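Local coordinates for endo-1,4-beta-xylanase C (Paenibacillus barcinonensis, PDB 4XUR), which hydrolyses internal beta-1,4 linkages of xylan and is seen here as its CBM22-2 xylan-binding domain, with calcium and xylotetraose bound, at residues V38-G41 with S46-S49; N27-G32 with S96-F101. All blocks are in the same frame, centred on the assembly; numbering follows the deposited sequence.

How the interactions relate
Interaction 1 (38-41 with 46-49) is a surface contact at the end of a beta hairpin, some 17 Å from the centre of the chain, whereas interaction 2 (27-32 with 96-101) is buried, about 8 Å from it. The first belongs to the sheet that carries the calcium site; the second ties a loop to a strand of the other sheet, beside the bound sugar. Their chemistry follows: backbone hydrogen bonds and a carbonyl and a hydroxyl on calcium in interaction 1, charged side chains in interaction 2. The centres lie about 22 Å apart, and the nearest atoms about 7 Å, so the two do not touch, yet interaction 1 is nested along the chain within the loop that interaction 2 closes.

Interaction 1. Residues V38-G41 with S46-S49. With CA (calcium ion), chain G.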
# COMPACT_ATOMS: atom_id res chain seq x y z
N VAL A 38 -7.04 -11.78 -3.73
CA VAL A 38 -7.43 -11.22 -5.02
C VAL A 38 -8.86 -11.65 -5.34
O VAL A 38 -9.13 -12.85 -5.49
CB VAL A 38 -6.49 -11.70 -6.16
CG1 VAL A 38 -6.88 -11.09 -7.49
CG2 VAL A 38 -5.03 -11.36 -5.84
N VAL A 39 -9.76 -10.68 -5.41
CA VAL A 39 -11.19 -10.96 -5.57
C VAL A 39 -11.56 -10.66 -7.03
O VAL A 39 -10.87 -9.96 -7.72
CB VAL A 39 -12.07 -10.07 -4.65
CG1 VAL A 39 -11.73 -10.32 -3.20
CG2 VAL A 39 -12.00 -8.59 -5.05
N SER A 40 -12.66 -11.29 -7.49
CA SER A 40 -13.16 -10.89 -8.78
C SER A 40 -14.59 -10.30 -8.66
O SER A 40 -15.33 -10.62 -7.74
CB SER A 40 -13.11 -12.08 -9.77
OG SER A 40 -14.20 -12.96 -9.51
N GLY A 41 -14.94 -9.46 -9.61
CA GLY A 41 -16.18 -8.70 -9.59
C GLY A 41 -16.11 -7.38 -8.91
O GLY A 41 -17.09 -6.65 -8.81
N SER A 46 -12.24 -2.68 -14.03
CA SER A 46 -11.79 -4.05 -14.28
C SER A 46 -12.48 -4.99 -13.35
O SER A 46 -13.27 -4.56 -12.52
CB SER A 46 -10.28 -4.17 -14.14
OG SER A 46 -9.81 -3.73 -12.84
N ASN A 47 -12.15 -6.26 -13.48
CA ASN A 47 -12.81 -7.31 -12.75
C ASN A 47 -12.12 -7.80 -11.50
O ASN A 47 -12.73 -8.49 -10.66
CB ASN A 47 -13.08 -8.50 -13.71
CG ASN A 47 -14.04 -9.53 -13.12
OD1 ASN A 47 -15.16 -9.20 -12.72
ND2 ASN A 47 -13.60 -10.80 -13.06
N ARG A 48 -10.84 -7.45 -11.33
CA ARG A 48 -10.08 -7.98 -10.19
C ARG A 48 -9.27 -6.90 -9.49
O ARG A 48 -8.84 -5.91 -10.12
CB ARG A 48 -9.17 -9.13 -10.64
CG ARG A 48 -9.97 -10.25 -11.34
CD ARG A 48 -9.29 -11.57 -11.37
NE ARG A 48 -10.02 -12.50 -12.25
CZ ARG A 48 -9.60 -13.71 -12.60
NH1 ARG A 48 -8.46 -14.18 -12.14
NH2 ARG A 48 -10.35 -14.44 -13.41
N SER A 49 -9.10 -7.10 -8.18
CA SER A 49 -8.35 -6.13 -7.34
C SER A 49 -7.94 -6.82 -6.08
O SER A 49 -8.25 -7.97 -5.86
CB SER A 49 -9.23 -4.91 -7.10
OG SER A 49 -10.38 -5.23 -6.33
CA CA G . -7.65 -4.73 -11.71
O HOH W 1 -7.04 -3.39 -13.35
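Asn-47 turns CG away from its own backbone N, to lie beside the carbonyl carbon (chi1 -168°), which swings the amide back toward Gly-41. In Arg-48, CG anti to the carbonyl carbon (chi1 -56°) and a chain extended from CG to NE carry the methylenes past Ser-40 CB. Gly-41 N makes a short, bent bond of 2.6 Å to Asn-47 O, the donor lying in the carbonyl plane, and adds a weak, more bent one of 3.1 Å to Asn-47 OD1. Asparagine therefore offers this one N-H both a main-chain and a side-chain acceptor. Glycine suits its place because its backbone angles would jam a CB against the preceding carbonyl.

Further along, Val-39 and Ser-49 form an antiparallel hydrogen-bonded pair: Val-39 N reaches Ser-49 O at 3.1 Å, and the return bond from Ser-49 N is weak. Ser-40 and Arg-48 make the next, non-hydrogen-bonded pair, where CA-H...O contacts supplement the bonds, among them Ser-40 CA to Asn-47 O at 3.1 Å. Small Ser-40 lets the arginine methylenes lie alongside; Ser-40 CB is 4.0 Å from Arg-48 CG.

The hairpin also serves a metal. Arg-48 O coordinates the calcium ion at 2.3 Å, and Ser-46 OG does so at 2.6 Å; a water, Asp-19, Glu-21 and Asp-167 join them. Carbonyl and hydroxyl are hard oxygen donors suited to this ion. Ser-49 OG is held by Ile-42 O in the turn. Strands 35-40 and 48-53 form the hairpin, and Val-39 and Ser-49 lay their side chains on Tyr-165 of strand 164-173, which pairs with 48-53 and supplies Asp-167.

Interaction 2. Residues N27-G32 with S96-F101; sequences NWRARG and SLEKEF. With XYP (beta-D-xylopyranose), chain D; XYP (beta-D-xylopyranose), chain B.
Glu-98 draws in two arginines from the loop, one on each carboxylate oxygen. Arg-31 NH2 meets OE1 of Glu-98 at 3.0 Å, nearly along its C-O axis, in a nearly straight salt bridge (169° at the hydrogen), with OE1 close to the guanidinium plane. Arg-29 NH2 reaches OE2 of Glu-98 at 3.2 Å on the syn side, somewhat out of the carboxylate plane, in a more bent bond. The guanidinium plane of Arg-31 is turned 51° from the carboxylate and that of Arg-29 40°; each arginine brings a single N-H, to a different oxygen. Glutamate suits the place, since its extended chain carries two acceptors from the strand toward the loop.

The sugar lies next. C5 of the chain B xylose makes a close non-bonded contact with the guanidinium, 3.1 Å from Arg-31 NH2, and O3 of the chain D xylose makes a weak hydrogen bond to Arg-31 O. Arg-31 thus lines the xylan-binding pocket with both side chain and backbone.

A second shell fixes the groups. Arg-29 NH1 donates to Ala-30 O at 3.1 Å, which steadies its guanidinium; Arg-31 NH1 bonds to Tyr-59 O, and Tyr-145 makes a cation-pi contact with Arg-31. Arg-143 forms a further salt bridge to Glu-98 OE2, so three positive charges probably favour an ionised carboxylate. Strand 90-101 lies between 109-119, which brings Tyr-110 against Arg-31 and Glu-98, and 139-147, whose neighbour 63-65 supplies Leu-63, which touches Arg-29, Arg-31 and Glu-98.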
# COMPACT_ATOMS: atom_id res chain seq x y z
N ASN A 27 3.88 -11.23 -4.88
CA ASN A 27 4.59 -11.01 -3.64
C ASN A 27 3.89 -10.09 -2.67
O ASN A 27 4.51 -9.66 -1.63
CB ASN A 27 6.02 -10.46 -3.94
CG ASN A 27 6.85 -11.43 -4.73
OD1 ASN A 27 7.40 -11.06 -5.75
ND2 ASN A 27 6.91 -12.68 -4.28
N TRP A 28 2.61 -9.80 -2.91
CA TRP A 28 1.88 -8.96 -1.99
C TRP A 28 1.67 -9.73 -0.66
O TRP A 28 1.40 -10.93 -0.68
CB TRP A 28 0.56 -8.53 -2.59
CG TRP A 28 0.71 -7.48 -3.67
CD1 TRP A 28 0.96 -7.71 -4.98
CD2 TRP A 28 0.62 -6.05 -3.51
NE1 TRP A 28 1.04 -6.52 -5.66
CE2 TRP A 28 0.84 -5.47 -4.78
CE3 TRP A 28 0.42 -5.21 -2.41
CZ2 TRP A 28 0.83 -4.11 -4.99
CZ3 TRP A 28 0.38 -3.86 -2.61
CH2 TRP A 28 0.61 -3.29 -3.89
N ARG A 29 1.81 -9.05 0.47
CA ARG A 29 1.73 -9.68 1.81
C ARG A 29 1.00 -8.77 2.81
O ARG A 29 0.93 -7.56 2.64
CB ARG A 29 3.06 -10.11 2.39
CG ARG A 29 4.09 -9.04 2.72
CD ARG A 29 5.24 -9.59 3.54
NE ARG A 29 6.28 -8.60 3.83
CZ ARG A 29 6.28 -7.72 4.83
NH1 ARG A 29 5.23 -7.61 5.72
NH2 ARG A 29 7.35 -6.90 4.99
N ALA A 30 0.50 -9.41 3.87
CA ALA A 30 -0.01 -8.69 5.04
C ALA A 30 1.16 -8.15 5.92
O ALA A 30 2.31 -8.64 5.83
CB ALA A 30 -0.90 -9.65 5.86
N ARG A 31 0.85 -7.21 6.82
CA ARG A 31 1.80 -6.64 7.74
C ARG A 31 1.66 -7.20 9.18
O ARG A 31 2.57 -7.05 10.00
CB ARG A 31 1.67 -5.12 7.74
CG ARG A 31 1.90 -4.54 6.35
CD ARG A 31 2.02 -2.99 6.36
NE ARG A 31 3.27 -2.56 6.93
CZ ARG A 31 3.41 -1.67 7.93
NH1 ARG A 31 2.34 -1.13 8.51
NH2 ARG A 31 4.64 -1.35 8.32
N GLY A 32 0.50 -7.79 9.46
CA GLY A 32 0.23 -8.46 10.75
C GLY A 32 -0.67 -9.64 10.54
O GLY A 32 -0.33 -10.58 9.85
N SER A 96 2.24 4.44 2.00
CA SER A 96 3.44 4.48 2.85
C SER A 96 4.56 3.57 2.35
O SER A 96 4.35 2.67 1.53
CB SER A 96 3.08 4.13 4.26
OG SER A 96 2.15 5.01 4.81
N LEU A 97 5.76 3.83 2.86
CA LEU A 97 6.92 3.06 2.59
C LEU A 97 7.39 2.43 3.86
O LEU A 97 7.56 3.15 4.84
CB LEU A 97 8.05 3.90 1.97
CG LEU A 97 7.73 4.70 0.72
CD1 LEU A 97 8.97 5.49 0.37
CD2 LEU A 97 7.27 3.81 -0.41
N GLU A 98 7.75 1.15 3.81
CA GLU A 98 8.52 0.49 4.91
C GLU A 98 9.93 0.28 4.47
O GLU A 98 10.14 -0.31 3.40
CB GLU A 98 7.87 -0.86 5.26
CG GLU A 98 8.70 -1.69 6.22
CD GLU A 98 7.94 -3.01 6.58
OE1 GLU A 98 6.84 -2.92 7.12
OE2 GLU A 98 8.43 -4.08 6.19
N LYS A 99 10.91 0.79 5.23
CA LYS A 99 12.34 0.72 4.84
C LYS A 99 13.18 -0.08 5.83
O LYS A 99 13.04 0.09 7.03
CB LYS A 99 12.90 2.12 4.68
CG LYS A 99 12.43 2.82 3.44
CD LYS A 99 13.07 4.22 3.37
CE LYS A 99 12.11 5.30 3.67
NZ LYS A 99 12.70 6.59 3.36
N GLU A 100 14.03 -0.93 5.29
CA GLU A 100 14.97 -1.78 6.03
C GLU A 100 16.39 -1.37 5.58
O GLU A 100 16.65 -1.19 4.37
CB GLU A 100 14.75 -3.27 5.70
CG GLU A 100 15.74 -4.21 6.37
CD GLU A 100 15.68 -5.59 5.79
OE1 GLU A 100 14.81 -6.34 6.16
OE2 GLU A 100 16.53 -5.93 4.92
N PHE A 101 17.30 -1.22 6.56
CA PHE A 101 18.66 -0.86 6.36
C PHE A 101 19.56 -1.95 6.98
O PHE A 101 19.31 -2.37 8.09
CB PHE A 101 19.02 0.50 6.98
CG PHE A 101 18.31 1.66 6.33
CD1 PHE A 101 17.01 2.00 6.70
CD2 PHE A 101 18.90 2.37 5.28
CE1 PHE A 101 16.36 3.06 6.11
CE2 PHE A 101 18.24 3.44 4.71
CZ PHE A 101 16.95 3.78 5.12
O1 XYP D . 3.33 -8.59 13.39
C1 XYP D . 4.67 -8.07 13.49
C2 XYP D . 5.15 -7.61 12.10
C3 XYP D . 5.56 -6.14 11.98
C4 XYP D . 4.55 -5.25 12.72
C5 XYP D . 3.85 -5.88 13.95
O2 XYP D . 6.22 -8.42 11.61
O3 XYP D . 5.52 -5.77 10.56
O4 XYP D . 5.25 -4.06 13.06
O5 XYP D . 4.66 -6.98 14.42
C1 XYP B . 4.35 -2.83 12.86
C2 XYP B . 4.45 -1.90 14.03
C3 XYP B . 3.66 -0.64 13.82
C4 XYP B . 4.03 -0.02 12.46
C5 XYP B . 3.95 -1.06 11.35
O2 XYP B . 3.97 -2.60 15.23
O3 XYP B . 3.94 0.31 14.84
O4 XYP B . 3.14 1.02 12.18
O5 XYP B . 4.79 -2.16 11.64